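Local coordinates for foldase protein PrsA (Streptococcus pneumoniae, PDB 5TVL), which probably helps secreted proteins to fold outside the cell after translocation, acting as a membrane-attached peptidyl-prolyl cis-trans isomerase of the PrsA family, at residues K229-T232 against V233-Q237; K97-A100 against E101-T105; T105-A108 against Y109-A112. One frame throughout, in Å; residues are numbered along the deposited sequence.

Contact 1. Residues K229-T232 against V233-Q237; sequences KLKT and VILTQ
Val-233 rests its two methyls on the backbone carbonyls one turn earlier, CG1 against Lys-229 O and CG2 against Leu-230 O at 3.3 Å, while its own N gives only a weak bond to Lys-229 O. The hydroxyl of the preceding residue uses the same acceptor: Thr-232 OG1 donates to Lys-229 O at 2.9 Å from above the carbonyl plane. Ile-234 follows with a weak backbone bond to Leu-230 O, and its CG1 and CD1 close over the same oxygen. Leu-235 N bonds to Lys-231 O at 3.1 Å; its side chain crosses that of Lys-231 obliquely, Leu-235 CD1 meeting Lys-231 CG at 3.9 Å. At Thr-236 one acceptor is gripped twice: Thr-232 O receives Thr-236 N at 2.9 Å and Thr-236 OG1 at 2.7 Å from opposite faces of its plane. The first torsion of Thr-236, 50°, folds the hydroxyl back toward that carbonyl. Helix 227-239 thus lies against two others: Leu-230 and Ile-234 pack on helix 106-115, whereas Leu-235 packs on the end of helix 79-102.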
ATOM      1  N   LYS A 229       6.627  -4.113  18.823  1.00 50.51           N
ATOM      2  CA  LYS A 229       5.811  -4.511  17.668  1.00 50.58           C
ATOM      3  C   LYS A 229       4.876  -3.382  17.215  1.00 49.55           C
ATOM      4  O   LYS A 229       4.641  -3.218  16.015  1.00 51.74           O
ATOM      5  CB  LYS A 229       5.009  -5.780  17.964  1.00 53.25           C
ATOM      6  CG  LYS A 229       5.858  -7.038  18.061  1.00 59.37           C
ATOM      7  CD  LYS A 229       4.986  -8.281  18.184  1.00 69.02           C
ATOM      8  CE  LYS A 229       5.767  -9.570  17.960  1.00 74.19           C
ATOM      9  NZ  LYS A 229       6.654  -9.915  19.104  1.00 72.49           N
ATOM     10  N   LEU A 230       4.358  -2.610  18.171  1.00 46.37           N
ATOM     11  CA  LEU A 230       3.533  -1.435  17.861  1.00 46.48           C
ATOM     12  C   LEU A 230       4.359  -0.284  17.284  1.00 44.25           C
ATOM     13  O   LEU A 230       3.875   0.464  16.438  1.00 42.86           O
ATOM     14  CB  LEU A 230       2.777  -0.956  19.102  1.00 48.17           C
ATOM     15  CG  LEU A 230       1.783  -1.952  19.703  1.00 51.94           C
ATOM     16  CD1 LEU A 230       1.250  -1.426  21.029  1.00 57.28           C
ATOM     17  CD2 LEU A 230       0.645  -2.253  18.737  1.00 51.89           C
ATOM     18  N   LYS A 231       5.596  -0.139  17.758  1.00 46.42           N
ATOM     19  CA  LYS A 231       6.528   0.857  17.227  1.00 48.10           C
ATOM     20  C   LYS A 231       6.852   0.598  15.750  1.00 48.58           C
ATOM     21  O   LYS A 231       6.843   1.534  14.954  1.00 42.68           O
ATOM     22  CB  LYS A 231       7.815   0.890  18.067  1.00 53.10           C
ATOM     23  CG  LYS A 231       8.817   1.972  17.689  1.00 58.80           C
ATOM     24  CD  LYS A 231       9.851   2.159  18.791  1.00 70.83           C
ATOM     25  CE  LYS A 231      11.037   3.001  18.348  1.00 79.10           C
ATOM     26  NZ  LYS A 231      12.097   2.171  17.713  1.00 86.10           N
ATOM     27  N   THR A 232       7.112  -0.662  15.389  1.00 50.59           N
ATOM     28  CA  THR A 232       7.486  -1.014  14.007  1.00 53.60           C
ATOM     29  C   THR A 232       6.353  -0.806  12.996  1.00 53.17           C
ATOM     30  O   THR A 232       6.609  -0.353  11.877  1.00 50.22           O
ATOM     31  CB  THR A 232       7.993  -2.469  13.881  1.00 56.30           C
ATOM     32  OG1 THR A 232       7.018  -3.373  14.412  1.00 66.81           O
ATOM     33  CG2 THR A 232       9.317  -2.651  14.614  1.00 59.18           C
ATOM     34  N   VAL A 233       5.121  -1.139  13.383  1.00 54.56           N
ATOM     35  CA  VAL A 233       3.962  -0.991  12.479  1.00 62.48           C
ATOM     36  C   VAL A 233       3.591   0.474  12.219  1.00 59.72           C
ATOM     37  O   VAL A 233       3.149   0.808  11.117  1.00 63.46           O
ATOM     38  CB  VAL A 233       2.706  -1.783  12.940  1.00 73.01           C
ATOM     39  CG1 VAL A 233       3.014  -3.275  13.024  1.00 79.70           C
ATOM     40  CG2 VAL A 233       2.128  -1.266  14.255  1.00 72.76           C
ATOM     41  N   ILE A 234       3.770   1.332  13.223  1.00 53.18           N
ATOM     42  CA  ILE A 234       3.569   2.780  13.058  1.00 50.28           C
ATOM     43  C   ILE A 234       4.674   3.392  12.181  1.00 51.02           C
ATOM     44  O   ILE A 234       4.396   4.279  11.365  1.00 53.65           O
ATOM     45  CB  ILE A 234       3.481   3.512  14.425  1.00 47.55           C
ATOM     46  CG1 ILE A 234       2.247   3.037  15.199  1.00 47.94           C
ATOM     47  CG2 ILE A 234       3.416   5.032  14.242  1.00 47.35           C
ATOM     48  CD1 ILE A 234       2.269   3.367  16.675  1.00 49.97           C
ATOM     49  N   LEU A 235       5.912   2.919  12.347  1.00 49.34           N
ATOM     50  CA  LEU A 235       7.054   3.438  11.583  1.00 50.38           C
ATOM     51  C   LEU A 235       7.031   2.999  10.119  1.00 53.36           C
ATOM     52  O   LEU A 235       7.229   3.825   9.230  1.00 59.64           O
ATOM     53  CB  LEU A 235       8.388   3.047  12.233  1.00 49.60           C
ATOM     54  CG  LEU A 235       8.743   3.725  13.563  1.00 54.38           C
ATOM     55  CD1 LEU A 235      10.015   3.110  14.128  1.00 57.36           C
ATOM     56  CD2 LEU A 235       8.896   5.234  13.431  1.00 55.61           C
ATOM     57  N   THR A 236       6.785   1.711   9.871  1.00 53.90           N
ATOM     58  CA  THR A 236       6.701   1.184   8.499  1.00 56.16           C
ATOM     59  C   THR A 236       5.514   1.754   7.704  1.00 58.38           C
ATOM     60  O   THR A 236       5.567   1.792   6.470  1.00 64.68           O
ATOM     61  CB  THR A 236       6.645  -0.358   8.462  1.00 56.48           C
ATOM     62  OG1 THR A 236       5.631  -0.826   9.358  1.00 65.41           O
ATOM     63  CG2 THR A 236       7.989  -0.958   8.856  1.00 57.03           C
ATOM     64  N   GLN A 237       4.459   2.185   8.400  1.00 55.18           N
ATOM     65  CA  GLN A 237       3.343   2.905   7.771  1.00 58.73           C
ATOM     66  C   GLN A 237       3.828   4.241   7.215  1.00 58.97           C
ATOM     67  O   GLN A 237       3.618   4.536   6.040  1.00 61.31           O
ATOM     68  CB  GLN A 237       2.215   3.142   8.781  1.00 64.50           C
ATOM     69  CG  GLN A 237       0.960   3.807   8.224  1.00 71.12           C
ATOM     70  CD  GLN A 237       0.079   4.381   9.322  1.00 85.21           C
ATOM     71  OE1 GLN A 237      -0.259   5.566   9.306  1.00 83.55           O
ATOM     72  NE2 GLN A 237      -0.282   3.545  10.294  1.00 88.73           N
TER

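Contact 2. Residues K97-A100 against E101-T105; sequences KKVA and EAELT
Lys-97 O accepts the N-H of Glu-101 one turn further along the helix, at 3.0 Å from Glu-101 N. The glutamate's aliphatic part lies over the same oxygen, with Glu-101 CG 3.3 Å from Lys-97 O. With CG opposite its carbonyl carbon (chi1 -80°) and the chain extended beyond, the carboxylate stays near that carbonyl too, Glu-101 OE1 being 3.5 Å from Lys-97 O. The two charged ends do not meet, however. Lys-97 NZ stays 5.3 Å from Glu-101 OE2, a carboxylate oxygen that instead forms a salt bridge with Lys-231 NZ of helix 227-239, an attachment that probably holds the glutamate in this direction. Lys-98 contributes its backbone, its carbonyl O taking Ala-102 N at 2.8 Å while Ala-102 CB sits over the same oxygen; its NZ forms a salt bridge with Glu-47. Val-99 meets Glu-103 through both backbone and side chain. Glu-103 N bonds to Val-99 O at 2.8 Å, and the two side chains lie side by side and point the same way. The aliphatic CG1 of Val-99 flanks the carboxylate at Glu-103 OE2, 3.3 Å away, a van der Waals neighbour that gives the oxygen no hydrogen bond. Beyond this pair Val-99 packs on Ile-248, and Glu-103 on Phe-244. Ala-100 is buried against Phe-244 and Leu-235. Leu-104 CG lies 3.5 Å from Ala-100 O. The N-H of Glu-103 is well off line to Val-99 O (135°) and is shared, weakly, with Ala-100 O, and the backbone extends at Leu-104; together these mark the C-terminal turn of a helix running out into a short connection, here the junction that leads from helix 79-102 to the N-cap of helix 106-115.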
ATOM      1  N   LYS A  97      12.688   7.531   9.109  1.00 46.15           N
ATOM      2  CA  LYS A  97      12.536   6.741  10.340  1.00 47.29           C
ATOM      3  C   LYS A  97      12.773   7.579  11.604  1.00 49.52           C
ATOM      4  O   LYS A  97      12.075   7.390  12.594  1.00 55.80           O
ATOM      5  CB  LYS A  97      13.474   5.528  10.326  1.00 48.99           C
ATOM      6  CG  LYS A  97      13.198   4.474  11.394  1.00 52.59           C
ATOM      7  CD  LYS A  97      14.247   3.369  11.340  1.00 55.68           C
ATOM      8  CE  LYS A  97      14.099   2.357  12.466  1.00 58.08           C
ATOM      9  NZ  LYS A  97      13.038   1.352  12.200  1.00 63.92           N
ATOM     10  N   LYS A  98      13.744   8.495  11.568  1.00 53.94           N
ATOM     11  CA  LYS A  98      14.043   9.371  12.719  1.00 53.65           C
ATOM     12  C   LYS A  98      12.901  10.323  13.065  1.00 55.11           C
ATOM     13  O   LYS A  98      12.549  10.467  14.241  1.00 61.24           O
ATOM     14  CB  LYS A  98      15.300  10.215  12.474  1.00 53.16           C
ATOM     15  CG  LYS A  98      16.601   9.441  12.511  1.00 54.11           C
ATOM     16  CD  LYS A  98      17.780  10.388  12.631  1.00 55.89           C
ATOM     17  CE  LYS A  98      19.105   9.647  12.577  1.00 56.77           C
ATOM     18  NZ  LYS A  98      20.266  10.574  12.690  1.00 57.17           N
ATOM     19  N   VAL A  99      12.348  10.984  12.048  1.00 50.41           N
ATOM     20  CA  VAL A  99      11.275  11.964  12.255  1.00 50.68           C
ATOM     21  C   VAL A  99       9.975  11.253  12.658  1.00 51.72           C
ATOM     22  O   VAL A  99       9.222  11.764  13.492  1.00 55.48           O
ATOM     23  CB  VAL A  99      11.070  12.881  11.018  1.00 50.09           C
ATOM     24  CG1 VAL A  99       9.908  13.848  11.235  1.00 52.19           C
ATOM     25  CG2 VAL A  99      12.344  13.664  10.718  1.00 49.82           C
ATOM     26  N   ALA A 100       9.725  10.077  12.079  1.00 49.38           N
ATOM     27  CA  ALA A 100       8.583   9.243  12.470  1.00 46.39           C
ATOM     28  C   ALA A 100       8.687   8.804  13.932  1.00 45.69           C
ATOM     29  O   ALA A 100       7.700   8.860  14.660  1.00 44.49           O
ATOM     30  CB  ALA A 100       8.473   8.028  11.559  1.00 45.90           C
ATOM     31  N   GLU A 101       9.879   8.367  14.343  1.00 46.77           N
ATOM     32  CA  GLU A 101      10.179   8.063  15.751  1.00 50.44           C
ATOM     33  C   GLU A 101      10.009   9.288  16.660  1.00 53.20           C
ATOM     34  O   GLU A 101       9.445   9.178  17.749  1.00 52.53           O
ATOM     35  CB  GLU A 101      11.604   7.508  15.908  1.00 53.92           C
ATOM     36  CG  GLU A 101      11.748   6.038  15.552  1.00 57.94           C
ATOM     37  CD  GLU A 101      13.164   5.518  15.742  1.00 64.68           C
ATOM     38  OE1 GLU A 101      14.111   6.126  15.193  1.00 68.85           O
ATOM     39  OE2 GLU A 101      13.331   4.492  16.433  1.00 68.74           O
ATOM     40  N   ALA A 102      10.506  10.438  16.204  1.00 55.71           N
ATOM     41  CA  ALA A 102      10.404  11.702  16.948  1.00 55.87           C
ATOM     42  C   ALA A 102       8.972  12.235  17.074  1.00 56.26           C
ATOM     43  O   ALA A 102       8.659  12.924  18.043  1.00 59.46           O
ATOM     44  CB  ALA A 102      11.293  12.761  16.307  1.00 56.49           C
ATOM     45  N   GLU A 103       8.119  11.927  16.096  1.00 59.04           N
ATOM     46  CA  GLU A 103       6.712  12.366  16.091  1.00 60.69           C
ATOM     47  C   GLU A 103       5.723  11.355  16.703  1.00 58.49           C
ATOM     48  O   GLU A 103       4.518  11.625  16.735  1.00 59.07           O
ATOM     49  CB  GLU A 103       6.281  12.742  14.662  1.00 61.85           C
ATOM     50  CG  GLU A 103       6.923  14.030  14.157  1.00 67.31           C
ATOM     51  CD  GLU A 103       6.585  14.364  12.711  1.00 71.38           C
ATOM     52  OE1 GLU A 103       5.769  13.649  12.086  1.00 75.49           O
ATOM     53  OE2 GLU A 103       7.142  15.358  12.195  1.00 71.86           O
ATOM     54  N   LEU A 104       6.214  10.209  17.188  1.00 55.37           N
ATOM     55  CA  LEU A 104       5.361   9.240  17.892  1.00 55.51           C
ATOM     56  C   LEU A 104       4.724   9.892  19.119  1.00 61.57           C
ATOM     57  O   LEU A 104       5.433  10.382  20.003  1.00 62.40           O
ATOM     58  CB  LEU A 104       6.151   8.005  18.348  1.00 53.52           C
ATOM     59  CG  LEU A 104       6.566   6.957  17.316  1.00 51.75           C
ATOM     60  CD1 LEU A 104       7.503   5.948  17.962  1.00 53.07           C
ATOM     61  CD2 LEU A 104       5.362   6.255  16.708  1.00 50.02           C
ATOM     62  N   THR A 105       3.393   9.908  19.147  1.00 65.99           N
ATOM     63  CA  THR A 105       2.627  10.366  20.302  1.00 68.92           C
ATOM     64  C   THR A 105       2.111   9.161  21.083  1.00 69.98           C
ATOM     65  O   THR A 105       2.188   8.020  20.616  1.00 68.34           O
ATOM     66  CB  THR A 105       1.427  11.237  19.876  1.00 69.98           C
ATOM     67  OG1 THR A 105       0.550  10.477  19.034  1.00 65.91           O
ATOM     68  CG2 THR A 105       1.900  12.478  19.126  1.00 71.76           C
TER

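Contact 3. Residues T105-A108 against Y109-A112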
ATOM      1  N   THR A 105       3.393   9.908  19.147  1.00 65.99           N
ATOM      2  CA  THR A 105       2.627  10.366  20.302  1.00 68.92           C
ATOM      3  C   THR A 105       2.111   9.161  21.083  1.00 69.98           C
ATOM      4  O   THR A 105       2.188   8.020  20.616  1.00 68.34           O
ATOM      5  CB  THR A 105       1.427  11.237  19.876  1.00 69.98           C
ATOM      6  OG1 THR A 105       0.550  10.477  19.034  1.00 65.91           O
ATOM      7  CG2 THR A 105       1.900  12.478  19.126  1.00 71.76           C
ATOM      8  N   ASP A 106       1.582   9.431  22.273  1.00 70.65           N
ATOM      9  CA  ASP A 106       0.977   8.395  23.110  1.00 65.07           C
ATOM     10  C   ASP A 106      -0.351   7.914  22.509  1.00 61.35           C
ATOM     11  O   ASP A 106      -0.652   6.723  22.550  1.00 59.58           O
ATOM     12  CB  ASP A 106       0.790   8.898  24.548  1.00 71.00           C
ATOM     13  CG  ASP A 106       2.115   9.217  25.235  1.00 76.88           C
ATOM     14  OD1 ASP A 106       2.960   9.890  24.606  1.00 83.11           O
ATOM     15  OD2 ASP A 106       2.313   8.801  26.400  1.00 72.36           O
ATOM     16  N   GLU A 107      -1.126   8.841  21.941  1.00 58.56           N
ATOM     17  CA  GLU A 107      -2.359   8.503  21.206  1.00 58.89           C
ATOM     18  C   GLU A 107      -2.143   7.573  20.004  1.00 59.55           C
ATOM     19  O   GLU A 107      -2.988   6.720  19.723  1.00 56.98           O
ATOM     20  CB  GLU A 107      -3.080   9.776  20.740  1.00 60.64           C
ATOM     21  CG  GLU A 107      -3.861  10.478  21.837  1.00 65.97           C
ATOM     22  CD  GLU A 107      -5.047   9.663  22.336  1.00 67.52           C
ATOM     23  OE1 GLU A 107      -5.809   9.127  21.501  1.00 66.16           O
ATOM     24  OE2 GLU A 107      -5.215   9.553  23.568  1.00 62.91           O
ATOM     25  N   ALA A 108      -1.031   7.751  19.292  1.00 58.15           N
ATOM     26  CA  ALA A 108      -0.655   6.841  18.206  1.00 58.05           C
ATOM     27  C   ALA A 108      -0.401   5.438  18.756  1.00 54.19           C
ATOM     28  O   ALA A 108      -0.919   4.454  18.225  1.00 52.43           O
ATOM     29  CB  ALA A 108       0.577   7.355  17.475  1.00 59.39           C
ATOM     30  N   TYR A 109       0.394   5.367  19.822  1.00 53.02           N
ATOM     31  CA  TYR A 109       0.655   4.106  20.530  1.00 52.76           C
ATOM     32  C   TYR A 109      -0.615   3.483  21.108  1.00 49.14           C
ATOM     33  O   TYR A 109      -0.774   2.263  21.072  1.00 50.65           O
ATOM     34  CB  TYR A 109       1.670   4.304  21.664  1.00 53.48           C
ATOM     35  CG  TYR A 109       3.121   4.085  21.287  1.00 53.52           C
ATOM     36  CD1 TYR A 109       3.594   2.809  20.967  1.00 53.13           C
ATOM     37  CD2 TYR A 109       4.037   5.142  21.297  1.00 55.22           C
ATOM     38  CE1 TYR A 109       4.928   2.598  20.646  1.00 54.88           C
ATOM     39  CE2 TYR A 109       5.372   4.940  20.976  1.00 56.29           C
ATOM     40  CZ  TYR A 109       5.815   3.667  20.653  1.00 57.54           C
ATOM     41  OH  TYR A 109       7.139   3.465  20.338  1.00 60.92           O
ATOM     42  N   LYS A 110      -1.497   4.325  21.644  1.00 47.82           N
ATOM     43  CA  LYS A 110      -2.748   3.879  22.272  1.00 48.50           C
ATOM     44  C   LYS A 110      -3.707   3.284  21.248  1.00 49.65           C
ATOM     45  O   LYS A 110      -4.286   2.220  21.473  1.00 51.70           O
ATOM     46  CB  LYS A 110      -3.421   5.051  22.990  1.00 48.31           C
ATOM     47  CG  LYS A 110      -4.636   4.691  23.824  1.00 48.41           C
ATOM     48  CD  LYS A 110      -5.084   5.889  24.644  1.00 51.32           C
ATOM     49  CE  LYS A 110      -6.373   5.605  25.396  1.00 53.62           C
ATOM     50  NZ  LYS A 110      -6.958   6.847  25.969  1.00 55.52           N
ATOM     51  N   LYS A 111      -3.869   3.995  20.132  1.00 53.68           N
ATOM     52  CA  LYS A 111      -4.707   3.557  19.012  1.00 56.30           C
ATOM     53  C   LYS A 111      -4.192   2.248  18.421  1.00 54.08           C
ATOM     54  O   LYS A 111      -4.976   1.345  18.135  1.00 54.29           O
ATOM     55  CB  LYS A 111      -4.753   4.653  17.938  1.00 66.23           C
ATOM     56  CG  LYS A 111      -5.740   4.416  16.803  1.00 73.81           C
ATOM     57  CD  LYS A 111      -6.093   5.726  16.108  1.00 83.75           C
ATOM     58  CE  LYS A 111      -6.961   5.512  14.877  1.00 91.57           C
ATOM     59  NZ  LYS A 111      -6.175   5.062  13.694  1.00 88.78           N
ATOM     60  N   ALA A 112      -2.874   2.151  18.254  1.00 54.45           N
ATOM     61  CA  ALA A 112      -2.225   0.917  17.791  1.00 53.07           C
ATOM     62  C   ALA A 112      -2.400  -0.231  18.792  1.00 49.42           C
ATOM     63  O   ALA A 112      -2.726  -1.350  18.403  1.00 49.27           O
ATOM     64  CB  ALA A 112      -0.745   1.160  17.520  1.00 52.14           C
TER
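Tyr-109 lies one turn beyond Thr-105, the N-cap residue of helix 106-115, and the pair spans the first turn of that helix. The cap is made by the threonine hydroxyl: Thr-105 OG1 accepts from Ala-108 N at 3.2 Å, with its chi1 of 60° turning the oxygen toward the helix and giving this early amide N-H an acceptor. Thr-105 O in turn takes a weak bond from Tyr-109 N.

Followed outward from the backbone, the tyrosine begins with CB set against Asp-106 O, 3.5 Å away. CG then passes Thr-105 O at 4.1 Å, and CD2 comes to 3.5 Å from the same oxygen, which approaches the ring obliquely. From there the ring leaves its own helix: it packs on Leu-104 and Ile-223, takes Lys-227 in a cation-pi interaction, and brings its hydroxyl end to the aliphatic chain of Lys-231. Gln-74 of the third subunit also touches it, so this largely buried ring lies where the helices of one chain meet another copy of the protein.

On another side of the helix, Glu-107 and Lys-110 run side by side in the same direction. A bend at chi2 (-67°) brings the carboxylate back toward the straight lysine chain, where Glu-107 OE2 lies beside Lys-110 CD. The ammonium nitrogen, Lys-110 NZ, is 4.0 Å from Glu-107 OE2, too far for a salt bridge, although the opposite charges probably attract. Both residues also pack on the second subunit, Glu-107 on Asn-267 and Lys-110 on Pro-25. Beyond the weak opening bond the regular backbone bonds follow: Lys-110 N bonds to Asp-106 O at 2.7 Å, and Ala-112 N to Ala-108 O at 3.0 Å.

In the fold
Contact 1 is the most interior of the three, though only partly buried: its centre lies about 13 Å from the centre of the chain, compared with about 18 and 23 Å for the centres of contacts 2 and 3, which are surface contacts. Its helix, 227-239, joins the other two, tied to contact 2 by both a salt bridge and apolar packing, and to contact 3 by packing alone. Contacts 2 and 3 share Thr-105 and describe successive helices: a helix end in contact 2, the Thr-105 cap in contact 3. Contact 1 is instead a mid-helix turn, distinguished by the doubly gripped Thr-232 O. Contact 3 additionally faces two neighbouring subunits.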